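Local coordinates for protein LIN-41 (Caenorhabditis elegans, PDB 4UMG), which probably controls the onset of developmental plasticity as a TRIM-NHL protein, here represented by its immunoglobulin-like filamin domain, at residues 20-32 and 94-106. Numbering follows the deposited sequence.
Sequences AIRERQTVIYVQL and NGIVALSYYPSIE
Thr26 lays its CB over one face of the Tyr101 ring, 4.1 Å from the centroid, in a CH-pi contact. The phenol is brought there by CG standing between its own backbone N and carbonyl carbon (chi1 75°), which runs the ring alongside the threonine; Ile28 CD1 approaches the same ring obliquely at CE1. On the other side of the sheet Tyr29 takes Val27 CG1 on one face and meets Ala98 CB and Ile96 CG2 obliquely. Tyr102 receives Gln25 CG at its edge, and a water near the ring plane joins its OH to Glu23 OE1. The Arg22 guanidinium is met at its edge by Glu106: NH1 donates to OE1 over 2.9 Å, with the oxygen in the guanidinium plane although the two planes stand 75° apart. Glu23 OE2 adds charge from well outside that plane. Replacing Arg22 by an alanine is likely to leave the Glu106 and Glu23 carboxylates without this shared positive mate and to bare Ser104 O, against which Arg22 CG packs at 3.4 Å. Beside the salt bridge, Glu23 N bonds almost straight (173°) to Pro103 O at 2.7 Å, tying the type II turn of Ile21 to Arg24 to the segment after strand 96-101. From Thr26 to Val30 the strands pair antiparallel through reciprocal backbone bonds with Tyr101, Leu99 and Val97, and Leu32 N to Gly95 O continues the pattern. Val30 CB packs on Val97 CG1 at 3.6 Å. The pair belongs to one sheet of the filamin-type, immunoglobulin-like beta sandwich: strand 26-31 lies between 11-12 and 96-101, strand 84-91 flanks 96-101 beyond, and Ile28, Val30, Leu99 and Tyr101 face inward onto strands 107-115 and 118-130.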
loop_
_atom_site.group_PDB
_atom_site.type_symbol
_atom_site.label_atom_id
_atom_site.label_comp_id
_atom_site.label_asym_id
_atom_site.label_seq_id
_atom_site.Cartn_x
_atom_site.Cartn_y
_atom_site.Cartn_z
ATOM N N ALA A 20 0.779 -13.064 0.199
ATOM C CA ALA A 20 0.022 -13.031 1.434
ATOM C C ALA A 20 -0.890 -14.241 1.603
ATOM O O ALA A 20 -1.037 -15.075 0.701
ATOM C CB ALA A 20 -0.745 -11.715 1.564
ATOM N N ILE A 21 -1.389 -14.407 2.816
ATOM C CA ILE A 21 -2.211 -15.557 3.158
ATOM C C ILE A 21 -3.664 -15.161 3.315
ATOM O O ILE A 21 -3.987 -14.175 3.993
ATOM C CB ILE A 21 -1.634 -16.295 4.402
ATOM C CG1 ILE A 21 -0.165 -16.750 4.144
ATOM C CG2 ILE A 21 -2.520 -17.476 4.826
ATOM C CD1 ILE A 21 0.622 -17.257 5.393
ATOM N N ARG A 22 -4.543 -15.963 2.714
ATOM C CA ARG A 22 -5.983 -15.783 2.777
ATOM C C ARG A 22 -6.453 -15.761 4.221
ATOM O O ARG A 22 -5.943 -16.517 5.078
ATOM C CB ARG A 22 -6.686 -16.920 2.016
ATOM C CG ARG A 22 -8.183 -16.733 1.796
ATOM C CD ARG A 22 -8.800 -17.949 1.110
ATOM N NE ARG A 22 -8.695 -19.169 1.913
ATOM C CZ ARG A 22 -9.171 -20.353 1.541
ATOM N NH1 ARG A 22 -9.790 -20.492 0.374
ATOM N NH2 ARG A 22 -9.036 -21.409 2.332
ATOM N N GLU A 23 -7.432 -14.883 4.493
ATOM C CA GLU A 23 -8.117 -14.769 5.787
ATOM C C GLU A 23 -7.184 -14.440 6.961
ATOM O O GLU A 23 -7.410 -14.872 8.102
ATOM C CB GLU A 23 -8.956 -16.052 6.072
ATOM C CG GLU A 23 -10.077 -16.254 5.069
ATOM C CD GLU A 23 -10.877 -17.530 5.245
ATOM O OE1 GLU A 23 -11.466 -17.722 6.332
ATOM O OE2 GLU A 23 -10.953 -18.316 4.274
ATOM N N ARG A 24 -6.125 -13.673 6.679
ATOM C CA ARG A 24 -5.210 -13.227 7.723
ATOM C C ARG A 24 -5.099 -11.727 7.494
ATOM O O ARG A 24 -4.975 -11.315 6.347
ATOM C CB ARG A 24 -3.816 -13.872 7.565
ATOM C CG ARG A 24 -3.815 -15.403 7.633
ATOM C CD ARG A 24 -3.350 -15.947 8.957
ATOM N NE ARG A 24 -3.219 -17.403 8.897
ATOM C CZ ARG A 24 -2.068 -18.051 8.742
ATOM N NH1 ARG A 24 -0.927 -17.381 8.656
ATOM N NH2 ARG A 24 -2.049 -19.376 8.687
ATOM N N GLN A 25 -5.224 -10.913 8.555
ATOM C CA GLN A 25 -5.057 -9.458 8.442
ATOM C C GLN A 25 -3.603 -9.235 8.004
ATOM O O GLN A 25 -2.682 -9.783 8.618
ATOM C CB GLN A 25 -5.335 -8.792 9.805
ATOM C CG GLN A 25 -6.830 -8.548 10.016
ATOM C CD GLN A 25 -7.125 -7.684 11.218
ATOM O OE1 GLN A 25 -6.513 -7.816 12.287
ATOM N NE2 GLN A 25 -8.104 -6.798 11.078
ATOM N N THR A 26 -3.424 -8.508 6.900
ATOM C CA THR A 26 -2.144 -8.333 6.226
ATOM C C THR A 26 -1.724 -6.875 6.290
ATOM O O THR A 26 -2.565 -6.005 6.081
ATOM C CB THR A 26 -2.324 -8.811 4.760
ATOM O OG1 THR A 26 -2.796 -10.168 4.793
ATOM C CG2 THR A 26 -1.042 -8.724 3.939
ATOM N N VAL A 27 -0.437 -6.615 6.571
ATOM C CA VAL A 27 0.095 -5.257 6.678
ATOM C C VAL A 27 1.182 -4.969 5.622
ATOM O O VAL A 27 2.083 -5.790 5.420
ATOM C CB VAL A 27 0.640 -4.997 8.122
ATOM C CG1 VAL A 27 1.124 -3.558 8.274
ATOM C CG2 VAL A 27 -0.415 -5.306 9.186
ATOM N N ILE A 28 1.114 -3.789 4.973
ATOM C CA ILE A 28 2.126 -3.354 4.009
ATOM C C ILE A 28 2.616 -2.010 4.525
ATOM O O ILE A 28 1.795 -1.176 4.910
ATOM C CB ILE A 28 1.554 -3.239 2.571
ATOM C CG1 ILE A 28 0.930 -4.577 2.092
ATOM C CG2 ILE A 28 2.634 -2.733 1.579
ATOM C CD1 ILE A 28 0.014 -4.356 0.836
ATOM N N TYR A 29 3.942 -1.790 4.534
ATOM C CA TYR A 29 4.492 -0.527 5.015
ATOM C C TYR A 29 4.954 0.306 3.846
ATOM O O TYR A 29 5.562 -0.234 2.928
ATOM C CB TYR A 29 5.649 -0.767 5.987
ATOM C CG TYR A 29 5.185 -1.376 7.285
ATOM C CD1 TYR A 29 4.588 -0.595 8.269
ATOM C CD2 TYR A 29 5.281 -2.746 7.508
ATOM C CE1 TYR A 29 4.182 -1.144 9.479
ATOM C CE2 TYR A 29 4.841 -3.315 8.702
ATOM C CZ TYR A 29 4.284 -2.510 9.681
ATOM O OH TYR A 29 3.864 -3.050 10.874
ATOM N N VAL A 30 4.588 1.602 3.844
ATOM C CA VAL A 30 4.919 2.571 2.787
ATOM C C VAL A 30 5.763 3.714 3.369
ATOM O O VAL A 30 5.439 4.262 4.421
ATOM C CB VAL A 30 3.638 3.079 2.073
ATOM C CG1 VAL A 30 3.961 4.108 0.990
ATOM C CG2 VAL A 30 2.844 1.916 1.480
ATOM N N GLN A 31 6.886 4.018 2.717
ATOM C CA GLN A 31 7.774 5.064 3.180
ATOM C C GLN A 31 7.468 6.299 2.358
ATOM O O GLN A 31 7.637 6.263 1.142
ATOM C CB GLN A 31 9.222 4.607 2.944
ATOM C CG GLN A 31 10.283 5.521 3.510
ATOM C CD GLN A 31 10.265 5.587 5.006
ATOM O OE1 GLN A 31 9.599 6.447 5.597
ATOM N NE2 GLN A 31 11.083 4.757 5.644
ATOM N N LEU A 32 6.968 7.359 3.005
ATOM C CA LEU A 32 6.660 8.612 2.321
ATOM C C LEU A 32 7.866 9.531 2.419
ATOM O O LEU A 32 8.458 9.703 3.497
ATOM C CB LEU A 32 5.440 9.303 2.933
ATOM C CG LEU A 32 4.106 8.510 2.938
ATOM C CD1 LEU A 32 3.050 9.256 3.694
ATOM C CD2 LEU A 32 3.585 8.240 1.512
ATOM N N ASN A 94 7.903 9.230 11.557
ATOM C CA ASN A 94 8.806 9.615 10.485
ATOM C C ASN A 94 8.394 9.095 9.082
ATOM O O ASN A 94 9.182 8.466 8.368
ATOM C CB ASN A 94 10.267 9.269 10.840
ATOM C CG ASN A 94 10.662 7.813 10.801
ATOM O OD1 ASN A 94 11.454 7.413 9.959
ATOM N ND2 ASN A 94 10.196 7.003 11.740
ATOM N N GLY A 95 7.175 9.446 8.689
ATOM C CA GLY A 95 6.678 9.188 7.342
ATOM C C GLY A 95 6.368 7.763 6.935
ATOM O O GLY A 95 6.201 7.485 5.743
ATOM N N ILE A 96 6.246 6.852 7.890
ATOM C CA ILE A 96 5.835 5.482 7.541
ATOM C C ILE A 96 4.332 5.442 7.699
ATOM O O ILE A 96 3.797 6.034 8.644
ATOM C CB ILE A 96 6.539 4.396 8.419
ATOM C CG1 ILE A 96 8.004 4.163 7.990
ATOM C CG2 ILE A 96 5.743 3.061 8.464
ATOM C CD1 ILE A 96 8.264 3.191 6.776
ATOM N N VAL A 97 3.648 4.768 6.754
ATOM C CA VAL A 97 2.220 4.530 6.840
ATOM C C VAL A 97 2.016 3.003 6.753
ATOM O O VAL A 97 2.567 2.355 5.855
ATOM C CB VAL A 97 1.362 5.335 5.817
ATOM C CG1 VAL A 97 1.725 5.006 4.380
ATOM C CG2 VAL A 97 -0.140 5.133 6.052
ATOM N N ALA A 98 1.280 2.436 7.706
ATOM C CA ALA A 98 0.966 1.006 7.665
ATOM C C ALA A 98 -0.392 0.868 6.974
ATOM O O ALA A 98 -1.328 1.595 7.326
ATOM C CB ALA A 98 0.892 0.442 9.085
ATOM N N LEU A 99 -0.476 0.011 5.924
ATOM C CA LEU A 99 -1.695 -0.261 5.191
ATOM C C LEU A 99 -2.147 -1.657 5.567
ATOM O O LEU A 99 -1.355 -2.591 5.476
ATOM C CB LEU A 99 -1.424 -0.223 3.692
ATOM C CG LEU A 99 -0.915 1.110 3.128
ATOM C CD1 LEU A 99 -0.818 1.025 1.621
ATOM C CD2 LEU A 99 -1.844 2.264 3.470
ATOM N N SER A 100 -3.357 -1.784 6.093
ATOM C CA SER A 100 -3.855 -3.079 6.535
ATOM C C SER A 100 -5.082 -3.491 5.767
ATOM O O SER A 100 -5.947 -2.662 5.490
ATOM C CB SER A 100 -4.170 -3.056 8.037
ATOM O OG SER A 100 -2.953 -2.996 8.754
ATOM N N TYR A 101 -5.139 -4.765 5.365
ATOM C CA TYR A 101 -6.290 -5.284 4.656
ATOM C C TYR A 101 -6.514 -6.760 4.971
ATOM O O TYR A 101 -5.611 -7.442 5.454
ATOM C CB TYR A 101 -6.181 -5.015 3.133
ATOM C CG TYR A 101 -5.191 -5.920 2.440
ATOM C CD1 TYR A 101 -3.821 -5.647 2.473
ATOM C CD2 TYR A 101 -5.620 -7.018 1.697
ATOM C CE1 TYR A 101 -2.906 -6.462 1.806
ATOM C CE2 TYR A 101 -4.712 -7.881 1.095
ATOM C CZ TYR A 101 -3.354 -7.595 1.143
ATOM O OH TYR A 101 -2.448 -8.417 0.529
ATOM N N TYR A 102 -7.717 -7.261 4.688
ATOM C CA TYR A 102 -8.074 -8.661 4.989
ATOM C C TYR A 102 -8.505 -9.349 3.699
ATOM O O TYR A 102 -9.605 -9.077 3.202
ATOM C CB TYR A 102 -9.205 -8.676 5.995
ATOM C CG TYR A 102 -9.591 -10.052 6.475
ATOM C CD1 TYR A 102 -8.955 -10.634 7.569
ATOM C CD2 TYR A 102 -10.655 -10.740 5.897
ATOM C CE1 TYR A 102 -9.340 -11.883 8.045
ATOM C CE2 TYR A 102 -11.087 -11.968 6.407
ATOM C CZ TYR A 102 -10.429 -12.527 7.491
ATOM O OH TYR A 102 -10.805 -13.753 7.987
ATOM N N PRO A 103 -7.616 -10.177 3.099
ATOM C CA PRO A 103 -7.974 -10.852 1.845
ATOM C C PRO A 103 -8.823 -12.085 2.135
ATOM O O PRO A 103 -8.295 -13.066 2.656
ATOM C CB PRO A 103 -6.625 -11.197 1.225
ATOM C CG PRO A 103 -5.675 -11.281 2.389
ATOM C CD PRO A 103 -6.263 -10.555 3.557
ATOM N N SER A 104 -10.130 -12.030 1.812
ATOM C CA SER A 104 -11.047 -13.142 2.143
ATOM C C SER A 104 -10.943 -14.330 1.192
ATOM O O SER A 104 -11.312 -15.449 1.549
ATOM C CB SER A 104 -12.487 -12.639 2.213
ATOM O OG SER A 104 -13.041 -12.431 0.924
ATOM N N ILE A 105 -10.489 -14.082 -0.039
ATOM C CA ILE A 105 -10.407 -15.099 -1.073
ATOM C C ILE A 105 -8.985 -15.205 -1.644
ATOM O O ILE A 105 -8.210 -14.239 -1.609
ATOM C CB ILE A 105 -11.495 -14.893 -2.163
ATOM C CG1 ILE A 105 -11.325 -13.564 -2.936
ATOM C CG2 ILE A 105 -12.902 -15.034 -1.581
ATOM C CD1 ILE A 105 -12.154 -13.476 -4.240
ATOM N N GLU A 106 -8.656 -16.386 -2.177
ATOM C CA GLU A 106 -7.345 -16.631 -2.780
ATOM C C GLU A 106 -7.288 -15.969 -4.136
ATOM O O GLU A 106 -8.339 -15.779 -4.754
ATOM C CB GLU A 106 -7.116 -18.155 -2.949
ATOM C CG GLU A 106 -8.276 -18.907 -3.593
ATOM C CD GLU A 106 -9.291 -19.513 -2.633
ATOM O OE1 GLU A 106 -10.062 -18.755 -1.993
ATOM O OE2 GLU A 106 -9.331 -20.760 -2.542
HETATM O O HOH W 1 -12.987 -14.906 6.942
HETATM O O HOH W 2 10.494 6.013 8.053
#